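Local structure of protein pelota homolog (3OBY) at residues V287-L292 against M318-E323; E20-L25 against F75-R80; A250-R255 against K314-S319. The protein probably recognises stalled ribosomes and helps to release them, with an RNA-binding Sm-fold domain to which a metal-dependent endoribonuclease activity is assigned. All coordinates share one frame; numbering follows the deposited sequence.

Contact 1 (V287-L292 against M318-E323)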
# COMPACT_ATOMS: atom_id res chain seq x y z
N VAL A 287 3.64 -14.17 4.85
CA VAL A 287 3.49 -15.15 3.77
C VAL A 287 3.81 -14.62 2.38
O VAL A 287 3.51 -13.47 2.06
CB VAL A 287 2.04 -15.74 3.76
CG1 VAL A 287 1.04 -14.68 3.33
CG2 VAL A 287 1.98 -16.96 2.86
N ALA A 288 4.44 -15.46 1.57
CA ALA A 288 4.81 -15.07 0.20
C ALA A 288 3.64 -15.37 -0.74
O ALA A 288 3.00 -16.42 -0.65
CB ALA A 288 6.05 -15.83 -0.26
N ASP A 289 3.36 -14.44 -1.64
CA ASP A 289 2.25 -14.61 -2.56
C ASP A 289 2.32 -15.93 -3.32
O ASP A 289 1.29 -16.60 -3.49
CB ASP A 289 2.16 -13.41 -3.52
CG ASP A 289 3.38 -13.27 -4.41
OD1 ASP A 289 4.47 -13.76 -4.04
OD2 ASP A 289 3.26 -12.64 -5.48
N GLU A 290 3.52 -16.32 -3.74
CA GLU A 290 3.67 -17.58 -4.47
C GLU A 290 3.20 -18.75 -3.61
O GLU A 290 2.61 -19.71 -4.11
CB GLU A 290 5.13 -17.82 -4.85
CG GLU A 290 5.57 -17.14 -6.13
CD GLU A 290 7.02 -17.46 -6.46
OE1 GLU A 290 7.41 -18.64 -6.30
OE2 GLU A 290 7.76 -16.54 -6.87
N PHE A 291 3.49 -18.67 -2.32
CA PHE A 291 3.11 -19.73 -1.40
C PHE A 291 1.61 -19.91 -1.39
O PHE A 291 1.12 -21.04 -1.48
CB PHE A 291 3.59 -19.40 0.01
CG PHE A 291 3.31 -20.48 1.02
CD1 PHE A 291 4.14 -21.58 1.12
CD2 PHE A 291 2.22 -20.38 1.90
CE1 PHE A 291 3.91 -22.57 2.07
CE2 PHE A 291 1.98 -21.36 2.85
CZ PHE A 291 2.82 -22.46 2.94
N LEU A 292 0.88 -18.81 -1.27
CA LEU A 292 -0.57 -18.91 -1.25
C LEU A 292 -1.09 -19.59 -2.51
O LEU A 292 -1.92 -20.50 -2.44
CB LEU A 292 -1.21 -17.53 -1.11
CG LEU A 292 -1.03 -16.86 0.25
CD1 LEU A 292 -1.66 -15.49 0.21
CD2 LEU A 292 -1.67 -17.71 1.34
N MET A 318 3.50 -10.76 1.26
CA MET A 318 4.55 -10.12 0.47
C MET A 318 4.62 -10.72 -0.92
O MET A 318 4.47 -11.92 -1.11
CB MET A 318 5.91 -10.29 1.17
CG MET A 318 5.89 -10.03 2.67
SD MET A 318 7.54 -10.22 3.36
CE MET A 318 7.28 -9.72 5.03
N SER A 319 4.85 -9.86 -1.90
CA SER A 319 4.95 -10.29 -3.28
C SER A 319 6.36 -10.69 -3.64
O SER A 319 7.29 -9.91 -3.48
CB SER A 319 4.51 -9.17 -4.22
OG SER A 319 4.91 -9.46 -5.55
N THR A 320 6.53 -11.91 -4.15
CA THR A 320 7.85 -12.38 -4.55
C THR A 320 8.43 -11.54 -5.69
O THR A 320 9.53 -11.82 -6.17
CB THR A 320 7.81 -13.84 -4.97
OG1 THR A 320 6.81 -14.02 -5.99
CG2 THR A 320 7.46 -14.72 -3.78
N GLU A 321 7.70 -10.51 -6.12
CA GLU A 321 8.17 -9.63 -7.18
C GLU A 321 9.27 -8.75 -6.62
O GLU A 321 10.12 -8.25 -7.37
CB GLU A 321 7.05 -8.72 -7.70
CG GLU A 321 7.45 -7.85 -8.90
CD GLU A 321 6.39 -6.83 -9.31
OE1 GLU A 321 5.19 -7.19 -9.36
OE2 GLU A 321 6.75 -5.66 -9.58
N PHE A 322 9.26 -8.56 -5.31
CA PHE A 322 10.25 -7.72 -4.64
C PHE A 322 11.16 -8.56 -3.74
O PHE A 322 10.95 -9.76 -3.57
CB PHE A 322 9.54 -6.64 -3.84
CG PHE A 322 8.51 -5.91 -4.64
CD1 PHE A 322 8.89 -5.06 -5.67
CD2 PHE A 322 7.16 -6.12 -4.41
CE1 PHE A 322 7.94 -4.43 -6.46
CE2 PHE A 322 6.20 -5.50 -5.20
CZ PHE A 322 6.59 -4.66 -6.23
N GLU A 323 12.17 -7.92 -3.16
CA GLU A 323 13.12 -8.62 -2.31
C GLU A 323 12.55 -9.27 -1.05
O GLU A 323 12.80 -10.45 -0.79
CB GLU A 323 14.28 -7.69 -1.95
CG GLU A 323 15.05 -7.17 -3.16
CD GLU A 323 15.53 -8.27 -4.10
OE1 GLU A 323 16.48 -9.00 -3.74
OE2 GLU A 323 14.95 -8.42 -5.20
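D289 reaches across to T320 with its carboxylate. The group turns toward the 318-323 loop because its CG sits between the backbone N and the carbonyl carbon (chi1 63°), which brings OD1 to 2.8 Å from T320 N. That amide points almost straight at OD1 (165° at the hydrogen) but meets it from above the carboxylate plane, 46° out of it. OD1 also accepts a weak bond from E290 N. The T320 hydroxyl stands between two acidic groups: OG1 is 3.1 Å from D289 OD1 and 2.8 Å from E290 OE2, and its single proton can serve only one of them at a time. E290 reaches there with an extended chain that crosses the threonine at about a right angle. The T320 methyl CG2 lies 4.0 Å from A288 CB, where M329 of helix 323-330 also packs.

In the backbone, A288 and M318 pair as parallel neighbours at the ends of strands 282-288 and 314-318, joined in the chain by a beta-alpha-beta crossover. M318 N donates to V287 O (2.8 Å), and M318 O accepts from D289 N (2.8 Å). A288 is the N-cap of helix 289-295, and the negative charge of D289 in its first turn would probably be favoured by the helix dipole. An alanine in place of D289 takes OD1 away, which would probably leave the T320 amide without its acceptor and the loop after strand 314-318 freer to shift. S319 to F322 then makes a type I turn, with T320 O also accepting from K326.

Contact 2 (E20-L25 against F75-R80)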
# COMPACT_ATOMS: atom_id res chain seq x y z
N GLU A 20 -4.37 -1.40 -2.42
CA GLU A 20 -3.00 -1.01 -2.75
C GLU A 20 -1.97 -2.09 -2.44
O GLU A 20 -0.79 -1.96 -2.75
CB GLU A 20 -2.64 0.27 -1.98
CG GLU A 20 -3.62 1.43 -2.17
CD GLU A 20 -3.36 2.58 -1.20
OE1 GLU A 20 -3.69 2.43 -0.00
OE2 GLU A 20 -2.84 3.62 -1.63
N THR A 21 -2.42 -3.16 -1.79
CA THR A 21 -1.53 -4.24 -1.42
C THR A 21 -2.20 -5.60 -1.56
O THR A 21 -3.43 -5.68 -1.65
CB THR A 21 -1.06 -4.09 0.04
OG1 THR A 21 -2.18 -4.24 0.92
CG2 THR A 21 -0.45 -2.74 0.26
N LEU A 22 -1.40 -6.65 -1.56
CA LEU A 22 -1.95 -7.99 -1.67
C LEU A 22 -2.80 -8.27 -0.43
O LEU A 22 -3.75 -9.06 -0.49
CB LEU A 22 -0.82 -9.01 -1.83
CG LEU A 22 0.02 -8.80 -3.10
CD1 LEU A 22 1.05 -9.90 -3.23
CD2 LEU A 22 -0.87 -8.77 -4.32
N ASP A 23 -2.49 -7.60 0.68
CA ASP A 23 -3.26 -7.73 1.93
C ASP A 23 -4.68 -7.27 1.62
O ASP A 23 -5.67 -7.96 1.91
CB ASP A 23 -2.71 -6.81 3.03
CG ASP A 23 -1.34 -7.23 3.53
OD1 ASP A 23 -0.71 -8.11 2.93
OD2 ASP A 23 -0.88 -6.66 4.55
N ASP A 24 -4.76 -6.08 1.03
CA ASP A 24 -6.03 -5.47 0.66
C ASP A 24 -6.81 -6.39 -0.26
O ASP A 24 -7.97 -6.71 0.00
CB ASP A 24 -5.78 -4.13 -0.05
CG ASP A 24 -5.28 -3.03 0.88
OD1 ASP A 24 -4.78 -2.01 0.35
OD2 ASP A 24 -5.40 -3.16 2.12
N LEU A 25 -6.16 -6.80 -1.34
CA LEU A 25 -6.79 -7.68 -2.31
C LEU A 25 -7.31 -8.95 -1.65
O LEU A 25 -8.40 -9.43 -1.96
CB LEU A 25 -5.78 -8.04 -3.41
CG LEU A 25 -6.42 -8.50 -4.72
CD1 LEU A 25 -7.31 -7.40 -5.25
CD2 LEU A 25 -5.33 -8.85 -5.73
N PHE A 75 -2.86 -18.11 -11.42
CA PHE A 75 -1.53 -17.79 -11.90
C PHE A 75 -1.20 -16.31 -11.89
O PHE A 75 -0.43 -15.83 -12.72
CB PHE A 75 -1.39 -18.39 -13.31
CG PHE A 75 -1.77 -19.84 -13.37
CD1 PHE A 75 -0.94 -20.81 -12.81
CD2 PHE A 75 -2.99 -20.23 -13.91
CE1 PHE A 75 -1.34 -22.14 -12.77
CE2 PHE A 75 -3.39 -21.57 -13.87
CZ PHE A 75 -2.56 -22.52 -13.30
N ALA A 76 -1.77 -15.60 -10.93
CA ALA A 76 -1.54 -14.17 -10.79
C ALA A 76 -2.31 -13.63 -9.60
O ALA A 76 -3.27 -14.23 -9.13
CB ALA A 76 -1.97 -13.44 -12.04
N ASN A 77 -1.87 -12.48 -9.10
CA ASN A 77 -2.52 -11.84 -7.97
C ASN A 77 -3.69 -11.02 -8.49
O ASN A 77 -3.58 -9.82 -8.68
CB ASN A 77 -1.50 -10.96 -7.24
CG ASN A 77 -0.42 -11.77 -6.54
OD1 ASN A 77 0.76 -11.43 -6.58
ND2 ASN A 77 -0.84 -12.85 -5.88
N ARG A 78 -4.80 -11.70 -8.76
CA ARG A 78 -6.01 -11.07 -9.28
C ARG A 78 -7.24 -11.74 -8.70
O ARG A 78 -7.31 -12.96 -8.58
CB ARG A 78 -6.08 -11.17 -10.81
CG ARG A 78 -4.82 -10.75 -11.55
CD ARG A 78 -5.00 -10.89 -13.05
NE ARG A 78 -5.88 -9.86 -13.59
CZ ARG A 78 -6.70 -10.03 -14.62
NH1 ARG A 78 -6.77 -11.21 -15.23
NH2 ARG A 78 -7.44 -9.02 -15.05
N LEU A 79 -8.23 -10.93 -8.35
CA LEU A 79 -9.48 -11.42 -7.78
C LEU A 79 -10.53 -11.45 -8.88
O LEU A 79 -10.83 -10.42 -9.48
CB LEU A 79 -9.91 -10.49 -6.65
CG LEU A 79 -11.13 -10.85 -5.80
CD1 LEU A 79 -11.02 -12.27 -5.29
CD2 LEU A 79 -11.21 -9.87 -4.64
N ARG A 80 -11.08 -12.63 -9.17
CA ARG A 80 -12.10 -12.74 -10.21
C ARG A 80 -13.50 -12.66 -9.64
O ARG A 80 -13.93 -13.54 -8.88
CB ARG A 80 -11.96 -14.05 -10.99
CG ARG A 80 -12.98 -14.18 -12.11
CD ARG A 80 -12.94 -15.53 -12.79
NE ARG A 80 -11.63 -15.81 -13.37
CZ ARG A 80 -10.82 -16.77 -12.93
NH1 ARG A 80 -11.19 -17.54 -11.91
NH2 ARG A 80 -9.64 -16.95 -13.51
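L22 and L25, one helical turn apart, face the residues that lead into strand 79-87 and meet them through van der Waals contact, with no hydrogen bond across. L22 places CD2 at 3.7 Å from N77 CB, the two side chains crossing at about a right angle. L25 sends its two methyls to different targets: CD2 comes 3.6 Å from the carbonyl N77 O, while CD1 lies 4.3 Å from L79 CB. Its CG is turned opposite the backbone N (chi1 -159°), which carries the branch across to the strand. L79 CD2 returns the contact, 3.9 Å from L25 O. I99 of strand 94-99 touches L25 as well.

Polar bonds order the start of helix 22-31 rather than cross the contact. T21 and D24 form a capping box there: D24 N donates to T21 OG1 (3.2 Å), and T21 N gives a weak bond back to D24 OD1. E20 N also binds OD1, at its anti lone pair (2.9 Å). N77 centres an inverse gamma turn.

Helix 22-31 of the N-terminal domain thus probably rests on its Sm-fold sheet here through dispersion contacts and the burial of leucine side chains, not directional bonds.

Contact 3 (A250-R255 against K314-S319)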
# COMPACT_ATOMS: atom_id res chain seq x y z
N ALA A 250 10.48 -5.49 4.68
CA ALA A 250 11.89 -5.79 4.91
C ALA A 250 12.14 -5.80 6.41
O ALA A 250 12.94 -6.58 6.90
CB ALA A 250 12.78 -4.76 4.23
N GLU A 251 11.44 -4.92 7.12
CA GLU A 251 11.55 -4.82 8.58
C GLU A 251 10.98 -6.06 9.25
O GLU A 251 11.43 -6.46 10.32
CB GLU A 251 10.82 -3.58 9.09
CG GLU A 251 10.73 -3.49 10.60
CD GLU A 251 12.08 -3.64 11.29
OE1 GLU A 251 13.04 -2.97 10.86
OE2 GLU A 251 12.17 -4.43 12.25
N TYR A 252 9.97 -6.66 8.63
CA TYR A 252 9.40 -7.88 9.19
C TYR A 252 10.37 -9.02 8.93
O TYR A 252 10.52 -9.92 9.75
CB TYR A 252 8.04 -8.18 8.56
CG TYR A 252 6.91 -7.37 9.14
CD1 TYR A 252 6.65 -7.39 10.51
CD2 TYR A 252 6.11 -6.57 8.33
CE1 TYR A 252 5.62 -6.64 11.06
CE2 TYR A 252 5.08 -5.81 8.87
CZ TYR A 252 4.84 -5.85 10.23
OH TYR A 252 3.81 -5.11 10.77
N ILE A 253 11.05 -8.98 7.79
CA ILE A 253 12.02 -10.00 7.47
C ILE A 253 13.21 -9.89 8.42
O ILE A 253 13.79 -10.90 8.81
CB ILE A 253 12.53 -9.87 6.01
CG1 ILE A 253 11.40 -10.22 5.04
CG2 ILE A 253 13.77 -10.75 5.81
CD1 ILE A 253 10.77 -11.58 5.27
N ASP A 254 13.57 -8.67 8.81
CA ASP A 254 14.68 -8.48 9.73
C ASP A 254 14.32 -9.01 11.11
O ASP A 254 15.13 -9.67 11.76
CB ASP A 254 15.08 -7.01 9.85
CG ASP A 254 15.97 -6.56 8.71
OD1 ASP A 254 16.73 -7.40 8.17
OD2 ASP A 254 15.93 -5.36 8.36
N ARG A 255 13.11 -8.73 11.56
CA ARG A 255 12.68 -9.21 12.86
C ARG A 255 12.70 -10.74 12.86
O ARG A 255 13.19 -11.35 13.81
CB ARG A 255 11.28 -8.70 13.20
CG ARG A 255 11.24 -7.22 13.56
CD ARG A 255 9.82 -6.76 13.81
NE ARG A 255 9.18 -7.56 14.84
CZ ARG A 255 7.90 -7.46 15.18
NH1 ARG A 255 7.11 -6.58 14.56
NH2 ARG A 255 7.40 -8.23 16.14
N LYS A 314 -1.92 -10.57 12.90
CA LYS A 314 -1.87 -9.76 11.69
C LYS A 314 -1.29 -10.59 10.55
O LYS A 314 -0.33 -11.35 10.74
CB LYS A 314 -1.01 -8.52 11.91
CG LYS A 314 -0.98 -7.55 10.73
CD LYS A 314 0.10 -6.49 10.90
CE LYS A 314 -0.09 -5.31 9.94
NZ LYS A 314 -0.25 -5.73 8.52
N VAL A 315 -1.86 -10.45 9.36
CA VAL A 315 -1.36 -11.17 8.20
C VAL A 315 -0.61 -10.18 7.32
O VAL A 315 -1.04 -9.05 7.14
CB VAL A 315 -2.51 -11.79 7.37
CG1 VAL A 315 -1.93 -12.57 6.19
CG2 VAL A 315 -3.38 -12.69 8.25
N VAL A 316 0.52 -10.62 6.78
CA VAL A 316 1.32 -9.78 5.89
C VAL A 316 1.68 -10.59 4.65
O VAL A 316 2.50 -11.52 4.71
CB VAL A 316 2.62 -9.30 6.59
CG1 VAL A 316 3.53 -8.62 5.59
CG2 VAL A 316 2.28 -8.34 7.73
N ILE A 317 1.06 -10.26 3.52
CA ILE A 317 1.32 -10.97 2.28
C ILE A 317 2.32 -10.19 1.44
O ILE A 317 2.01 -9.10 0.96
CB ILE A 317 0.04 -11.19 1.45
CG1 ILE A 317 -1.04 -11.85 2.29
CG2 ILE A 317 0.35 -12.08 0.24
CD1 ILE A 317 -2.37 -11.98 1.60
N MET A 318 3.50 -10.76 1.26
CA MET A 318 4.55 -10.12 0.47
C MET A 318 4.62 -10.72 -0.92
O MET A 318 4.47 -11.92 -1.11
CB MET A 318 5.91 -10.29 1.17
CG MET A 318 5.89 -10.03 2.67
SD MET A 318 7.54 -10.22 3.36
CE MET A 318 7.28 -9.72 5.03
N SER A 319 4.85 -9.86 -1.90
CA SER A 319 4.95 -10.29 -3.28
C SER A 319 6.36 -10.69 -3.64
O SER A 319 7.29 -9.91 -3.48
CB SER A 319 4.51 -9.17 -4.22
OG SER A 319 4.91 -9.46 -5.55
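Y252 and I253 meet strand 314-318 with no hydrogen bond across the contact. The strand crosses the helix steeply: the axes of 250-255 and 314-318 come within 10.8 Å at an angle of 112° between their N-to-C directions. Alternate strand residues, K314, V316 and M318, aim their side chains at the helix.

M318 touches both helix residues. Its chain runs extended beyond CG, delivering the terminal methyl between the two neighbours: CE lies 3.9 Å from Y252 CB and 4.0 Å from I253 CD1. The sulfur takes part too, with SD 4.0 Å from I253 CD1. P324 and L328 of helix 323-330 pack against M318 as well.

The aromatic contacts belong to Y252. With CG beside the backbone N (chi1 -80°), the ring extends along the sheet surface, and CE2 meets V316 CG2 obliquely at 3.9 Å. V284 and L286 of the adjacent strand 282-288 also touch this tyrosine.

At the far end of the ring the contact turns from methyls to the stem of a lysine. Y252 OH lies 4.0 Å from K314 CD, the two side chains crossing at about a right angle. The aliphatic CD and CE of K314 make the contact, and the amino group beyond forms a long, weak ion pair with D125.

Helix 236-262 thus covers the face of the mixed sheet that carries V316 and M318, while L292 of helix 289-295 packs on I317 on the opposite face, where helix 22-31 of the N-terminal domain is added: the helix-sheet-helix layering of an alpha/beta domain, here the third of the eRF1 family.

How the contacts relate
Contact 2 comes first along the chain, in eRF1 domain 1; contacts 1 and 3 follow in eRF1 domain 3 and end on the same run of residues, sharing M318 and S319. Contacts 1 and 3 have centres about 10 Å apart and use the neighbouring strands 282-288 and 314-318 of one mixed sheet, joined by a probable hydrogen bond from V287 N to V316 O. The centre of contact 2 lies about 11 Å from that of contact 1 and 16 Å from that of contact 3. Helix 22-31 bridges the domains: L22 packs on D289 and S319, and D23 binds I317 N and R245. Edge strand 314-318 thereby helps dock the Sm-fold domain onto domain 3 in this crystal form.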